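Local coordinates for protein importin-95 (Chaetomium thermophilum, PDB 4XRI) that probably carries cargo proteins into the nucleus as an importin-beta transport receptor that binds a small GTPase, at residues A[42-54]-A[92-105]. The protein carries 2 engineered substitutions. Numbering follows the deposited sequence.
With SO4 (sulfate ion), chain F.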
loop_
_atom_site.group_PDB
_atom_site.type_symbol
_atom_site.label_atom_id
_atom_site.label_comp_id
_atom_site.label_asym_id
_atom_site.label_seq_id
_atom_site.Cartn_x
_atom_site.Cartn_y
_atom_site.Cartn_z
ATOM N N PHE A 42 20.154 35.576 0.776
ATOM C CA PHE A 42 19.189 34.829 -0.021
ATOM C C PHE A 42 18.918 35.490 -1.370
ATOM O O PHE A 42 18.832 34.813 -2.394
ATOM C CB PHE A 42 17.883 34.664 0.755
ATOM C CG PHE A 42 16.868 33.811 0.057
ATOM C CD1 PHE A 42 17.088 32.455 -0.117
ATOM C CD2 PHE A 42 15.692 34.362 -0.421
ATOM C CE1 PHE A 42 16.156 31.664 -0.759
ATOM C CE2 PHE A 42 14.756 33.576 -1.064
ATOM C CZ PHE A 42 14.988 32.226 -1.233
ATOM N N SER A 43 18.795 36.813 -1.367
ATOM C CA SER A 43 18.524 37.560 -2.591
ATOM C C SER A 43 19.660 37.422 -3.599
ATOM O O SER A 43 19.424 37.196 -4.786
ATOM C CB SER A 43 18.284 39.037 -2.274
ATOM O OG SER A 43 17.089 39.205 -1.532
ATOM N N GLN A 44 20.892 37.554 -3.119
ATOM C CA GLN A 44 22.062 37.449 -3.981
ATOM C C GLN A 44 22.204 36.027 -4.511
ATOM O O GLN A 44 22.665 35.813 -5.635
ATOM C CB GLN A 44 23.326 37.866 -3.227
ATOM C CG GLN A 44 24.383 38.510 -4.107
ATOM C CD GLN A 44 23.914 39.818 -4.718
ATOM O OE1 GLN A 44 23.003 40.469 -4.203
ATOM N NE2 GLN A 44 24.532 40.208 -5.827
ATOM N N TYR A 45 21.803 35.064 -3.688
ATOM C CA TYR A 45 21.764 33.660 -4.081
ATOM C C TYR A 45 20.814 33.475 -5.261
ATOM O O TYR A 45 21.137 32.790 -6.231
ATOM C CB TYR A 45 21.338 32.792 -2.894
ATOM C CG TYR A 45 21.217 31.308 -3.177
ATOM C CD1 TYR A 45 22.332 30.546 -3.502
ATOM C CD2 TYR A 45 19.989 30.663 -3.082
ATOM C CE1 TYR A 45 22.224 29.187 -3.747
ATOM C CE2 TYR A 45 19.871 29.306 -3.323
ATOM C CZ TYR A 45 20.992 28.573 -3.653
ATOM O OH TYR A 45 20.878 27.223 -3.895
ATOM N N LEU A 46 19.647 34.107 -5.172
ATOM C CA LEU A 46 18.649 34.040 -6.234
ATOM C C LEU A 46 19.162 34.668 -7.524
ATOM O O LEU A 46 19.038 34.084 -8.600
ATOM C CB LEU A 46 17.352 34.733 -5.805
ATOM C CG LEU A 46 16.615 34.139 -4.605
ATOM C CD1 LEU A 46 15.231 34.759 -4.472
ATOM C CD2 LEU A 46 16.527 32.627 -4.717
ATOM N N LEU A 47 19.734 35.863 -7.405
ATOM C CA LEU A 47 20.277 36.581 -8.553
ATOM C C LEU A 47 21.364 35.787 -9.260
ATOM O O LEU A 47 21.340 35.635 -10.482
ATOM C CB LEU A 47 20.836 37.935 -8.118
ATOM C CG LEU A 47 19.802 39.039 -7.914
ATOM C CD1 LEU A 47 20.458 40.296 -7.372
ATOM C CD2 LEU A 47 19.107 39.320 -9.230
ATOM N N THR A 48 22.317 35.292 -8.479
ATOM C CA THR A 48 23.421 34.501 -9.010
ATOM C C THR A 48 22.918 33.309 -9.815
ATOM O O THR A 48 23.382 33.048 -10.927
ATOM C CB THR A 48 24.338 33.987 -7.882
ATOM O OG1 THR A 48 24.835 35.097 -7.124
ATOM C CG2 THR A 48 25.509 33.206 -8.461
ATOM N N LEU A 49 21.949 32.600 -9.247
ATOM C CA LEU A 49 21.414 31.393 -9.862
ATOM C C LEU A 49 20.626 31.675 -11.138
ATOM O O LEU A 49 20.778 30.966 -12.134
ATOM C CB LEU A 49 20.527 30.641 -8.868
ATOM C CG LEU A 49 21.265 29.883 -7.767
ATOM C CD1 LEU A 49 20.265 29.172 -6.874
ATOM C CD2 LEU A 49 22.245 28.894 -8.376
ATOM N N VAL A 50 19.789 32.706 -11.111
ATOM C CA VAL A 50 18.972 33.027 -12.275
ATOM C C VAL A 50 19.840 33.590 -13.400
ATOM O O VAL A 50 19.522 33.430 -14.580
ATOM C CB VAL A 50 17.836 34.025 -11.930
ATOM C CG1 VAL A 50 18.376 35.427 -11.687
ATOM C CG2 VAL A 50 16.788 34.035 -13.035
ATOM N N GLN A 51 20.944 34.235 -13.035
ATOM C CA GLN A 51 21.862 34.777 -14.030
ATOM C C GLN A 51 22.616 33.649 -14.723
ATOM O O GLN A 51 22.827 33.683 -15.937
ATOM C CB GLN A 51 22.841 35.761 -13.390
ATOM C CG GLN A 51 22.276 37.162 -13.217
ATOM C CD GLN A 51 23.243 38.103 -12.524
ATOM O OE1 GLN A 51 23.941 37.716 -11.588
ATOM N NE2 GLN A 51 23.291 39.348 -12.987
ATOM N N ALA A 52 23.013 32.650 -13.941
ATOM C CA ALA A 52 23.695 31.475 -14.476
ATOM C C ALA A 52 22.751 30.663 -15.354
ATOM O O ALA A 52 23.171 30.023 -16.318
ATOM C CB ALA A 52 24.240 30.619 -13.349
ATOM N N LEU A 53 21.470 30.701 -15.010
ATOM C CA LEU A 53 20.441 30.043 -15.802
ATOM C C LEU A 53 20.242 30.754 -17.137
ATOM O O LEU A 53 20.013 30.117 -18.167
ATOM C CB LEU A 53 19.124 29.994 -15.022
ATOM C CG LEU A 53 17.848 29.663 -15.797
ATOM C CD1 LEU A 53 17.913 28.261 -16.383
ATOM C CD2 LEU A 53 16.622 29.822 -14.901
ATOM N N ALA A 54 20.349 32.078 -17.116
ATOM C CA ALA A 54 20.077 32.889 -18.297
ATOM C C ALA A 54 21.294 33.010 -19.213
ATOM O O ALA A 54 21.181 33.473 -20.348
ATOM C CB ALA A 54 19.594 34.273 -17.880
ATOM N N GLN A 92 11.565 37.749 2.288
ATOM C CA GLN A 92 13.006 37.873 2.481
ATOM C C GLN A 92 13.717 38.308 1.206
ATOM O O GLN A 92 14.937 38.191 1.083
ATOM C CB GLN A 92 13.584 36.558 3.001
ATOM C CG GLN A 92 13.096 36.217 4.400
ATOM C CD GLN A 92 13.639 34.902 4.913
ATOM O OE1 GLN A 92 12.895 34.081 5.453
ATOM N NE2 GLN A 92 14.942 34.697 4.759
ATOM N N THR A 93 12.938 38.819 0.261
ATOM C CA THR A 93 13.486 39.449 -0.929
ATOM C C THR A 93 12.957 40.873 -1.034
ATOM O O THR A 93 12.021 41.250 -0.330
ATOM C CB THR A 93 13.120 38.680 -2.214
ATOM O OG1 THR A 93 11.699 38.700 -2.391
ATOM C CG2 THR A 93 13.599 37.242 -2.134
ATOM N N ASP A 94 13.568 41.664 -1.906
ATOM C CA ASP A 94 13.025 42.967 -2.253
ATOM C C ASP A 94 12.304 42.848 -3.588
ATOM O O ASP A 94 12.412 41.827 -4.266
ATOM C CB ASP A 94 14.126 44.027 -2.315
ATOM C CG ASP A 94 15.273 43.626 -3.217
ATOM O OD1 ASP A 94 15.798 42.507 -3.045
ATOM O OD2 ASP A 94 15.643 44.430 -4.096
ATOM N N GLN A 95 11.568 43.887 -3.964
ATOM C CA GLN A 95 10.815 43.858 -5.211
ATOM C C GLN A 95 11.753 43.891 -6.414
ATOM O O GLN A 95 11.465 43.292 -7.450
ATOM C CB GLN A 95 9.829 45.023 -5.277
ATOM C CG GLN A 95 8.962 45.030 -6.528
ATOM C CD GLN A 95 8.129 43.770 -6.668
ATOM O OE1 GLN A 95 7.144 43.579 -5.957
ATOM N NE2 GLN A 95 8.526 42.897 -7.588
ATOM N N GLU A 96 12.876 44.586 -6.268
ATOM C CA GLU A 96 13.856 44.683 -7.345
ATOM C C GLU A 96 14.423 43.311 -7.699
ATOM O O GLU A 96 14.561 42.974 -8.876
ATOM C CB GLU A 96 14.989 45.637 -6.961
ATOM C CG GLU A 96 16.039 45.808 -8.046
ATOM C CD GLU A 96 17.154 46.756 -7.643
ATOM O OE1 GLU A 96 16.973 47.519 -6.669
ATOM O OE2 GLU A 96 18.214 46.735 -8.303
ATOM N N THR A 97 14.742 42.523 -6.678
ATOM C CA THR A 97 15.275 41.180 -6.884
ATOM C C THR A 97 14.230 40.274 -7.523
ATOM O O THR A 97 14.529 39.533 -8.463
ATOM C CB THR A 97 15.750 40.547 -5.564
ATOM O OG1 THR A 97 16.759 41.373 -4.971
ATOM C CG2 THR A 97 16.321 39.156 -5.810
ATOM N N ARG A 98 13.004 40.337 -7.010
ATOM C CA ARG A 98 11.911 39.529 -7.542
ATOM C C ARG A 98 11.633 39.855 -9.005
ATOM O O ARG A 98 11.475 38.955 -9.828
ATOM C CB ARG A 98 10.640 39.725 -6.718
ATOM C CG ARG A 98 10.720 39.152 -5.319
ATOM C CD ARG A 98 9.351 39.090 -4.660
ATOM N NE ARG A 98 8.725 40.405 -4.555
ATOM C CZ ARG A 98 8.889 41.230 -3.528
ATOM N NH1 ARG A 98 8.278 42.407 -3.518
ATOM N NH2 ARG A 98 9.666 40.879 -2.511
ATOM N N THR A 99 11.576 41.146 -9.316
ATOM C CA THR A 99 11.347 41.600 -10.682
ATOM C C THR A 99 12.452 41.108 -11.610
ATOM O O THR A 99 12.195 40.694 -12.740
ATOM C CB THR A 99 11.263 43.138 -10.758
ATOM O OG1 THR A 99 10.203 43.600 -9.911
ATOM C CG2 THR A 99 10.998 43.593 -12.187
ATOM N N ARG A 100 13.683 41.148 -11.114
ATOM C CA ARG A 100 14.839 40.722 -11.888
ATOM C C ARG A 100 14.810 39.220 -12.157
ATOM O O ARG A 100 15.037 38.779 -13.285
ATOM C CB ARG A 100 16.129 41.099 -11.163
ATOM C CG ARG A 100 17.391 40.761 -11.927
ATOM C CD ARG A 100 17.500 41.560 -13.209
ATOM N NE ARG A 100 18.747 41.276 -13.915
ATOM C CZ ARG A 100 19.000 41.650 -15.164
ATOM N NH1 ARG A 100 20.162 41.347 -15.726
ATOM N NH2 ARG A 100 18.089 42.321 -15.855
ATOM N N VAL A 101 14.538 38.440 -11.115
ATOM C CA VAL A 101 14.463 36.988 -11.239
ATOM C C VAL A 101 13.343 36.587 -12.192
ATOM O O VAL A 101 13.529 35.737 -13.064
ATOM C CB VAL A 101 14.235 36.312 -9.870
ATOM C CG1 VAL A 101 13.925 34.830 -10.045
ATOM C CG2 VAL A 101 15.453 36.501 -8.979
ATOM N N LYS A 102 12.184 37.217 -12.021
ATOM C CA LYS A 102 11.021 36.950 -12.864
ATOM C C LYS A 102 11.295 37.236 -14.339
ATOM O O LYS A 102 10.951 36.434 -15.209
ATOM C CB LYS A 102 9.821 37.773 -12.386
ATOM C CG LYS A 102 9.154 37.204 -11.137
ATOM C CD LYS A 102 8.374 38.265 -10.370
ATOM C CE LYS A 102 7.168 38.759 -11.147
ATOM N NZ LYS A 102 6.365 39.720 -10.340
ATOM N N GLN A 103 11.921 38.375 -14.615
ATOM C CA GLN A 103 12.172 38.789 -15.992
ATOM C C GLN A 103 13.207 37.904 -16.682
ATOM O O GLN A 103 13.025 37.507 -17.834
ATOM C CB GLN A 103 12.626 40.248 -16.038
ATOM C CG GLN A 103 12.840 40.784 -17.448
ATOM C CD GLN A 103 11.580 40.740 -18.293
ATOM O OE1 GLN A 103 10.464 40.805 -17.773
ATOM N NE2 GLN A 103 11.753 40.623 -19.605
ATOM N N LEU A 104 14.291 37.598 -15.975
ATOM C CA LEU A 104 15.338 36.742 -16.523
ATOM C C LEU A 104 14.830 35.322 -16.762
ATOM O O LEU A 104 15.175 34.691 -17.764
ATOM C CB LEU A 104 16.553 36.714 -15.594
ATOM C CG LEU A 104 17.466 37.939 -15.646
ATOM C CD1 LEU A 104 18.641 37.770 -14.695
ATOM C CD2 LEU A 104 17.955 38.178 -17.064
ATOM N N ALA A 105 14.008 34.827 -15.840
ATOM C CA ALA A 105 13.412 33.505 -15.978
ATOM C C ALA A 105 12.504 33.461 -17.203
ATOM O O ALA A 105 12.558 32.517 -17.994
ATOM C CB ALA A 105 12.633 33.132 -14.724
HETATM S S SO4 F . 9.643 44.907 -0.997
HETATM O O1 SO4 F . 8.205 45.153 -1.072
HETATM O O2 SO4 F . 10.109 45.145 0.366
HETATM O O3 SO4 F . 10.341 45.805 -1.915
HETATM O O4 SO4 F . 9.916 43.521 -1.366
#
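Phe-42 begins the contact by turning the edge of its ring to the methyl of Thr-93, with CD2 4.0 Å from CG2. Helices 42-54 and 95-108 belong to the HEAT-repeat solenoid of importin beta, within its N-terminal domain; their short segments run nearly parallel, 16° apart, as neighbours in a layer of such a solenoid do. The next residue, Ser-43, sits at the start of the second helix, its CB against Thr-97, whose methyl also reaches the carbonyl oxygen of Ser-43. There Asp-94 is the N-cap: its OD2 accepts a weak bond from Thr-97 N. Leu-46 lays CD1 across the Thr-93 methyl at 3.8 Å and leans its CB on Val-101 CG2; Trp-89 of helix 79-91 touches both Leu-46 and Val-101. At the more open side Leu-47 sends CD2 against the aliphatic part of Arg-100, 3.5 Å from CG. Val-50 fills the middle with both branches. With chi1 at 72°, CG2 lies anti to the backbone N and packs on Leu-104 CB, while CG1 meets Leu-104 CD1 and Val-101 CG2. Beyond it, Gln-51 touches Leu-104 CD1 through CG, and Ala-54 closes the row with CB 4.3 Å from Leu-104 CD2. Arg-100, bent at chi2 (65°), runs forward along its own helix, which brings a face of its guanidinium over Leu-104 CG. On the second segment Arg-98 holds a sulfate, probably from the crystallisation liquor: NH1 and NH2 each donate to O4, and Gln-95 N donates to O3. The same guanidinium is steadied within its own plane by NH2 bonding to Thr-93 OG1 at 3.0 Å, a hydroxyl also paired with Trp-89 O.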